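Long-range contacts in signal transduction protein TRAP (PDB 4AE5), which probably acts as a phosphorylated signal transducer that switches on the agr system and RNAIII synthesis, raising expression of staphylococcal toxins and biofilm genes: residues Pro50-Val55 with Arg107-Thr112; Lys57-Phe62 with Gly98-Tyr103; Lys85-Val90 with Asp137-Asp142. All blocks are in the same frame, centred on the assembly; numbering follows the deposited sequence.

Contact 1 of 3, residues Pro50-Val55 with Arg107-Thr112; sequences PSIYEV and RPAKGT
The ring of Tyr53 overlaps Pro108 at a slant, its CE2 3.8 Å from Pro108 CB. With CG set anti to the carbonyl carbon, chi1 of -60° also brings CD2 of the ring to the partner backbone, 3.5 Å from Pro108 CA. A proline is tolerable here because Tyr53 and Pro108 form a non-hydrogen-bonded antiparallel pair, a position at which the cross-strand partner needs no N-H from residue 108. The adjoining pair, Glu54 with Arg107, supplies the ladder instead: Glu54 N donates a hydrogen bond to Arg107 O at 2.8 Å, and Arg107 N returns one to Glu54 O at 2.9 Å. On the sheet face away from Tyr53 their side chains run alongside each other. Glu54 OE2 meets Arg107 NH1 at the edge of the guanidinium in a salt bridge of 3.1 Å, with carboxylate and guanidinium planes turned 71° apart. Arg107 is shared, since its NH2 reaches Glu84 of helix 80-88. Where strand 100-108 gives way to a loop, Ala109 N still bonds to Ile52 O at 3.0 Å, from above the carbonyl plane, and a water links the same oxygen to Lys110 N. The small side chain of Ala109 packs on Ile52, with Ala109 CB 3.8 Å from Ile52 CB. On its other edge, strand 51-59 is bonded to strand 3-9, so this pairing continues the barrel wall. One arginine between two glutamates implies that its positive charge is probably well compensated, tying the strand pair electrostatically to the neighbouring helix.

Contact 2 of 3, residues Lys57-Phe62 with Gly98-Tyr103; sequences KEIGEF and GGFKSY
Two adjacent antiparallel strands of the barrel, 51-59 and 100-108, pair here at the end of the first and the start of the second. Ile59 and Tyr103 form a hydrogen-bonded pair: Ile59 N donates to Tyr103 O at 3.0 Å, and Tyr103 N returns the bond to Ile59 O at 3.0 Å. Their side chains share a face. With CG1 of Ile59 beside the backbone N (chi1 -59°), CG2 stands anti to that nitrogen and meets the edge of the Phe100 ring, 3.7 Å from Phe100 CE2, while Ile59 CD1 reaches Tyr103 CD2 obliquely at 4.1 Å. A branched residue thus serves two aromatics at once. Lys57 adds its aliphatic middle, CD lying 4.0 Å from Tyr103 CE2 at the ring edge, and sends its NZ on to Ile88 O. Gly60, with a positive phi of 80° and no side chain, ends the pairing and passes close to the backbone of Lys101. Ser102 is compact enough for its CB to rest 3.4 Å from Ile59 O. Lys101 and Ser102 both face Gly119, a classic beta bulge between strands 100-108 and 114-120. Tyr103 meets Phe94 edge-to-face, and its ring also touches Phe118 of strand 114-120 and Phe139, so this face of the strand pair packs against the loop after helix 80-88 and the loop between helices 133-136 and 141-144.

Contact 3 of 3, residues Lys85-Val90 with Asp137-Asp142; sequences KKLISV and DHFSKD
Val90 and Phe139 approach from opposite directions, the valine pointing its branched end at the far end of the ring, where CG1 lies 3.8 Å from Phe139 CZ. That same methyl also sits over one face of the His138 imidazole, a CH-pi contact of 4.3 Å from Val90 CG1 to the ring centroid, 26° off the normal. The torsion explains the double use: CG1 is anti to the backbone N (chi1 174°), which directs it between the two rings, while CG2 turns to the base of the histidine, 3.8 Å from His138 CB. The short, branched valine therefore divides its methyls: CG1 is wedged between the two aromatic side chains, and CG2 packs on His138 alone. Leu87, three residues earlier in the last turn of helix 80-88, crosses Phe139 obliquely. Leu87 CD2 lies 3.9 Å from Phe139 CD1, and touches the backbone too, at 4.0 Å from His138 O.

The contact joins the C-terminal end of helix 80-88 to the loop between helices 133-136 and 141-144, two parts of the helical layer packed outside the barrel. Leu87 and Phe139 turn inward as well: Leu87 touches Leu105 of strand 100-108, and Phe139 meets Phe118 of strand 114-120 edge-to-face. A large flat residue suits this position because it can reach helix and strands together. The side-chain contacts between the two segments are van der Waals ones, and the histidine ring is used here through its face.

Just beyond Phe139, Ser140 occupies the N-cap position of helix 141-144. Its OG is bonded to Ala143 N, and also to Asn136 O, while Phe139 O is held by the hydroxyl of Tyr157.

How the contacts relate
From the N terminus, the chain runs through strand 51-59, which supplies the first segments of contacts 1 and 2. It then enters strand 67-73 and helix 80-88, where contact 3 begins, before strand 100-108 returns to close contact 2 with its start and contact 1 with its end. Contact 2 is therefore nested within the loop of contact 1, their centres about 20 Å apart along one strand pair. Contact 3 closes later, after strand 114-120 and two helices, and crosses both. It touches contact 2 through Lys57 and Ile88 and through Tyr103 and Phe139, tying the outer helices to the barrel wall.

Contact 1 of 3, residues Pro50-Val55 with Arg107-Thr112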
# COMPACT_ATOMS: atom_id res chain seq x y z
N PRO A 50 -8.01 2.25 12.88
CA PRO A 50 -7.01 2.00 11.80
C PRO A 50 -6.79 3.32 11.02
O PRO A 50 -7.48 4.31 11.24
CB PRO A 50 -7.72 0.98 10.92
CG PRO A 50 -9.18 1.28 11.15
CD PRO A 50 -9.24 1.46 12.65
N SER A 51 -5.83 3.30 10.10
CA SER A 51 -5.60 4.39 9.16
C SER A 51 -6.53 3.99 8.05
O SER A 51 -6.42 2.85 7.58
CB SER A 51 -4.18 4.29 8.63
OG SER A 51 -3.24 4.61 9.66
N ILE A 52 -7.43 4.89 7.62
CA ILE A 52 -8.42 4.51 6.61
C ILE A 52 -8.07 5.16 5.26
O ILE A 52 -7.68 6.34 5.25
CB ILE A 52 -9.85 4.98 7.03
CG1 ILE A 52 -10.30 4.26 8.31
CG2 ILE A 52 -10.86 4.60 6.00
CD1 ILE A 52 -11.41 4.96 9.09
N TYR A 53 -8.28 4.43 4.14
CA TYR A 53 -8.08 4.91 2.73
C TYR A 53 -9.21 4.43 1.84
O TYR A 53 -9.69 3.28 2.03
CB TYR A 53 -6.77 4.37 2.15
CG TYR A 53 -5.61 4.80 2.92
CD1 TYR A 53 -5.25 4.07 4.02
CD2 TYR A 53 -4.85 5.90 2.52
CE1 TYR A 53 -4.21 4.48 4.80
CE2 TYR A 53 -3.79 6.33 3.30
CZ TYR A 53 -3.48 5.60 4.43
OH TYR A 53 -2.40 5.88 5.21
N GLU A 54 -9.64 5.27 0.88
CA GLU A 54 -10.46 4.79 -0.22
C GLU A 54 -9.56 4.17 -1.28
O GLU A 54 -8.47 4.72 -1.55
CB GLU A 54 -11.18 5.94 -0.87
CG GLU A 54 -12.39 6.47 -0.14
CD GLU A 54 -13.21 7.36 -1.07
OE1 GLU A 54 -13.63 6.87 -2.15
OE2 GLU A 54 -13.39 8.55 -0.75
N VAL A 55 -10.00 3.05 -1.86
CA VAL A 55 -9.29 2.40 -2.98
C VAL A 55 -9.65 3.12 -4.31
O VAL A 55 -10.82 3.03 -4.81
CB VAL A 55 -9.64 0.92 -3.07
CG1 VAL A 55 -8.90 0.32 -4.28
CG2 VAL A 55 -9.21 0.23 -1.78
N ARG A 107 -6.42 6.74 -1.43
CA ARG A 107 -6.72 8.14 -1.04
C ARG A 107 -7.06 8.21 0.46
O ARG A 107 -8.02 7.57 0.92
CB ARG A 107 -7.93 8.69 -1.82
CG ARG A 107 -8.30 10.11 -1.34
CD ARG A 107 -9.74 10.46 -1.69
NE ARG A 107 -9.88 10.63 -3.13
CZ ARG A 107 -10.84 10.08 -3.87
NH1 ARG A 107 -11.80 9.34 -3.29
NH2 ARG A 107 -10.90 10.32 -5.17
N PRO A 108 -6.33 9.02 1.21
CA PRO A 108 -6.57 8.96 2.66
C PRO A 108 -7.91 9.56 3.07
O PRO A 108 -8.36 10.56 2.46
CB PRO A 108 -5.42 9.79 3.27
CG PRO A 108 -4.96 10.71 2.16
CD PRO A 108 -5.36 10.08 0.83
N ALA A 109 -8.54 8.96 4.08
CA ALA A 109 -9.77 9.54 4.70
C ALA A 109 -9.43 10.83 5.47
O ALA A 109 -10.17 11.84 5.45
CB ALA A 109 -10.41 8.49 5.62
N LYS A 110 -8.29 10.84 6.15
CA LYS A 110 -7.85 12.06 6.82
C LYS A 110 -6.49 12.57 6.38
O LYS A 110 -5.51 11.80 6.26
CB LYS A 110 -7.91 11.89 8.35
N GLY A 111 -6.43 13.87 6.15
CA GLY A 111 -5.20 14.55 5.74
C GLY A 111 -4.86 14.33 4.28
O GLY A 111 -5.73 14.05 3.41
N THR A 112 -3.57 14.46 3.98
CA THR A 112 -3.21 14.49 2.58
C THR A 112 -2.06 13.58 2.18
O THR A 112 -1.44 13.81 1.14
CB THR A 112 -2.93 15.93 2.08
OG1 THR A 112 -1.94 16.55 2.93
CG2 THR A 112 -4.21 16.74 2.15
O HOH W 1 -6.44 8.54 6.48

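Contact 2 of 3, residues Lys57-Phe62 with Gly98-Tyr103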
# COMPACT_ATOMS: atom_id res chain seq x y z
N LYS A 57 -7.63 2.98 -7.27
CA LYS A 57 -7.35 2.03 -8.34
C LYS A 57 -6.70 0.78 -7.75
O LYS A 57 -5.96 0.88 -6.77
CB LYS A 57 -6.39 2.64 -9.39
CG LYS A 57 -6.31 1.73 -10.63
CD LYS A 57 -5.22 1.99 -11.63
CE LYS A 57 -5.20 3.40 -12.15
NZ LYS A 57 -4.45 3.30 -13.44
N GLU A 58 -6.95 -0.37 -8.41
CA GLU A 58 -6.43 -1.66 -7.99
C GLU A 58 -6.16 -2.58 -9.21
O GLU A 58 -6.85 -2.48 -10.28
CB GLU A 58 -7.43 -2.34 -7.03
CG GLU A 58 -8.84 -2.46 -7.62
CD GLU A 58 -9.82 -3.12 -6.63
OE1 GLU A 58 -9.65 -4.32 -6.32
OE2 GLU A 58 -10.76 -2.44 -6.15
N ILE A 59 -5.15 -3.44 -9.05
CA ILE A 59 -4.88 -4.53 -9.96
C ILE A 59 -4.52 -5.71 -9.05
O ILE A 59 -3.68 -5.57 -8.13
CB ILE A 59 -3.65 -4.19 -10.86
CG1 ILE A 59 -3.88 -2.92 -11.68
CG2 ILE A 59 -3.13 -5.43 -11.57
CD1 ILE A 59 -2.62 -2.31 -12.25
N GLY A 60 -5.08 -6.89 -9.30
CA GLY A 60 -4.59 -8.10 -8.59
C GLY A 60 -5.12 -8.31 -7.16
O GLY A 60 -5.71 -7.39 -6.54
N GLU A 61 -4.90 -9.49 -6.62
CA GLU A 61 -5.39 -9.82 -5.28
C GLU A 61 -4.27 -9.83 -4.27
O GLU A 61 -3.12 -10.13 -4.61
CB GLU A 61 -6.10 -11.19 -5.28
CG GLU A 61 -7.17 -11.28 -6.36
CD GLU A 61 -8.51 -10.74 -5.88
OE1 GLU A 61 -9.12 -11.39 -4.99
OE2 GLU A 61 -8.95 -9.69 -6.40
N PHE A 62 -4.61 -9.58 -3.01
CA PHE A 62 -3.61 -9.73 -1.94
C PHE A 62 -3.29 -11.18 -1.62
O PHE A 62 -4.13 -12.06 -1.80
CB PHE A 62 -4.14 -9.07 -0.64
CG PHE A 62 -4.32 -7.62 -0.72
CD1 PHE A 62 -3.32 -6.83 -1.25
CD2 PHE A 62 -5.51 -7.02 -0.26
CE1 PHE A 62 -3.45 -5.45 -1.35
CE2 PHE A 62 -5.65 -5.65 -0.38
CZ PHE A 62 -4.62 -4.85 -0.89
N GLY A 98 8.59 -8.42 -14.34
CA GLY A 98 8.87 -9.68 -13.66
C GLY A 98 8.51 -9.64 -12.19
O GLY A 98 8.77 -8.65 -11.48
N GLY A 99 7.72 -10.61 -11.77
CA GLY A 99 7.35 -10.70 -10.33
C GLY A 99 6.21 -9.85 -9.84
O GLY A 99 5.84 -9.91 -8.65
N PHE A 100 5.60 -9.06 -10.74
CA PHE A 100 4.51 -8.20 -10.31
C PHE A 100 3.29 -9.03 -9.85
O PHE A 100 2.88 -9.95 -10.57
CB PHE A 100 4.05 -7.28 -11.44
CG PHE A 100 2.81 -6.50 -11.07
CD1 PHE A 100 2.92 -5.31 -10.44
CD2 PHE A 100 1.53 -7.00 -11.39
CE1 PHE A 100 1.80 -4.54 -10.07
CE2 PHE A 100 0.41 -6.25 -11.06
CZ PHE A 100 0.54 -5.04 -10.40
N LYS A 101 2.67 -8.64 -8.74
CA LYS A 101 1.47 -9.35 -8.25
C LYS A 101 0.25 -8.41 -8.13
O LYS A 101 -0.85 -8.75 -8.55
CB LYS A 101 1.77 -10.03 -6.88
CG LYS A 101 2.87 -11.11 -6.93
CD LYS A 101 2.53 -12.23 -7.97
CE LYS A 101 3.72 -13.16 -8.19
NZ LYS A 101 3.36 -14.54 -8.68
N SER A 102 0.44 -7.27 -7.49
CA SER A 102 -0.67 -6.35 -7.24
C SER A 102 -0.30 -4.90 -7.13
O SER A 102 0.86 -4.49 -6.83
CB SER A 102 -1.45 -6.85 -5.97
OG SER A 102 -0.57 -6.74 -4.84
N TYR A 103 -1.31 -4.06 -7.20
CA TYR A 103 -1.15 -2.61 -7.08
C TYR A 103 -2.41 -2.02 -6.41
O TYR A 103 -3.56 -2.46 -6.72
CB TYR A 103 -1.09 -2.00 -8.49
CG TYR A 103 -1.07 -0.51 -8.53
CD1 TYR A 103 -0.01 0.20 -7.99
CD2 TYR A 103 -2.10 0.21 -9.11
CE1 TYR A 103 0.08 1.59 -8.08
CE2 TYR A 103 -2.04 1.59 -9.16
CZ TYR A 103 -0.94 2.27 -8.68
OH TYR A 103 -0.86 3.64 -8.73

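Contact 3 of 3, residues Lys85-Val90 with Asp137-Asp142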
# COMPACT_ATOMS: atom_id res chain seq x y z
N LYS A 85 -4.92 12.66 -9.90
CA LYS A 85 -5.07 12.49 -11.35
C LYS A 85 -3.78 11.99 -12.07
O LYS A 85 -3.79 11.15 -13.02
CB LYS A 85 -5.46 13.83 -11.94
CG LYS A 85 -5.91 13.73 -13.37
CD LYS A 85 -6.48 15.05 -13.92
CE LYS A 85 -6.25 15.02 -15.42
NZ LYS A 85 -5.02 15.78 -15.81
N LYS A 86 -2.66 12.53 -11.62
CA LYS A 86 -1.44 12.08 -12.14
C LYS A 86 -1.21 10.58 -11.90
O LYS A 86 -0.84 9.91 -12.85
CB LYS A 86 -0.31 12.88 -11.54
CG LYS A 86 1.05 12.31 -11.84
CD LYS A 86 1.90 13.38 -12.44
CE LYS A 86 1.43 13.68 -13.84
NZ LYS A 86 2.30 13.15 -14.91
N LEU A 87 -1.38 10.13 -10.65
CA LEU A 87 -1.09 8.74 -10.25
C LEU A 87 -2.08 7.83 -11.04
O LEU A 87 -1.69 6.90 -11.74
CB LEU A 87 -1.18 8.60 -8.72
CG LEU A 87 0.08 9.21 -8.01
CD1 LEU A 87 -0.02 9.13 -6.48
CD2 LEU A 87 1.35 8.46 -8.45
N ILE A 88 -3.34 8.21 -11.03
CA ILE A 88 -4.35 7.65 -12.00
C ILE A 88 -3.93 7.37 -13.46
O ILE A 88 -4.16 6.26 -13.99
CB ILE A 88 -5.67 8.47 -11.83
CG1 ILE A 88 -6.28 7.88 -10.63
CG2 ILE A 88 -6.67 8.28 -12.94
CD1 ILE A 88 -6.56 6.44 -10.95
N SER A 89 -3.33 8.35 -14.11
CA SER A 89 -2.99 8.25 -15.48
C SER A 89 -1.69 7.48 -15.80
O SER A 89 -1.37 7.37 -16.95
CB SER A 89 -2.99 9.65 -16.13
OG SER A 89 -4.33 10.14 -16.26
N VAL A 90 -0.99 6.95 -14.82
CA VAL A 90 0.24 6.22 -15.13
C VAL A 90 0.03 4.96 -15.94
O VAL A 90 -0.83 4.20 -15.63
CB VAL A 90 1.01 5.82 -13.86
CG1 VAL A 90 2.18 4.95 -14.23
CG2 VAL A 90 1.46 7.03 -13.12
N ASP A 137 10.15 7.42 -13.18
CA ASP A 137 9.59 8.59 -13.78
C ASP A 137 8.18 8.89 -13.27
O ASP A 137 7.57 9.95 -13.64
CB ASP A 137 9.59 8.46 -15.31
CG ASP A 137 10.99 8.52 -15.91
OD1 ASP A 137 11.96 9.04 -15.32
OD2 ASP A 137 11.15 8.00 -17.02
N HIS A 138 7.60 7.93 -12.51
CA HIS A 138 6.19 8.05 -12.05
C HIS A 138 5.92 8.01 -10.54
O HIS A 138 4.98 8.67 -10.06
CB HIS A 138 5.29 7.05 -12.80
CG HIS A 138 5.44 7.15 -14.27
ND1 HIS A 138 4.86 8.12 -15.00
CD2 HIS A 138 6.20 6.40 -15.15
CE1 HIS A 138 5.23 7.98 -16.28
NE2 HIS A 138 6.05 6.94 -16.37
N PHE A 139 6.70 7.22 -9.78
CA PHE A 139 6.35 6.85 -8.40
C PHE A 139 7.45 7.27 -7.42
O PHE A 139 7.28 7.08 -6.17
CB PHE A 139 6.04 5.33 -8.24
CG PHE A 139 4.86 4.84 -9.06
CD1 PHE A 139 3.58 5.32 -8.79
CD2 PHE A 139 5.04 3.95 -10.11
CE1 PHE A 139 2.50 4.86 -9.53
CE2 PHE A 139 3.97 3.50 -10.89
CZ PHE A 139 2.69 3.99 -10.62
N SER A 140 8.60 7.74 -7.94
CA SER A 140 9.74 8.11 -7.05
C SER A 140 9.48 9.46 -6.35
O SER A 140 8.64 10.25 -6.79
CB SER A 140 11.04 8.32 -7.81
OG SER A 140 10.87 9.32 -8.83
N LYS A 141 10.33 9.73 -5.36
CA LYS A 141 10.37 11.01 -4.68
C LYS A 141 10.54 12.14 -5.68
O LYS A 141 9.76 13.10 -5.64
CB LYS A 141 11.54 11.03 -3.69
CG LYS A 141 11.45 12.13 -2.65
CD LYS A 141 12.70 12.26 -1.74
CE LYS A 141 12.41 13.39 -0.76
NZ LYS A 141 13.31 13.49 0.43
N ASP A 142 11.55 12.01 -6.57
CA ASP A 142 11.82 12.99 -7.60
C ASP A 142 10.57 13.21 -8.48
O ASP A 142 10.14 14.35 -8.66
CB ASP A 142 13.02 12.60 -8.48
CG ASP A 142 14.39 12.95 -7.78
OD1 ASP A 142 14.40 13.57 -6.69
OD2 ASP A 142 15.47 12.62 -8.29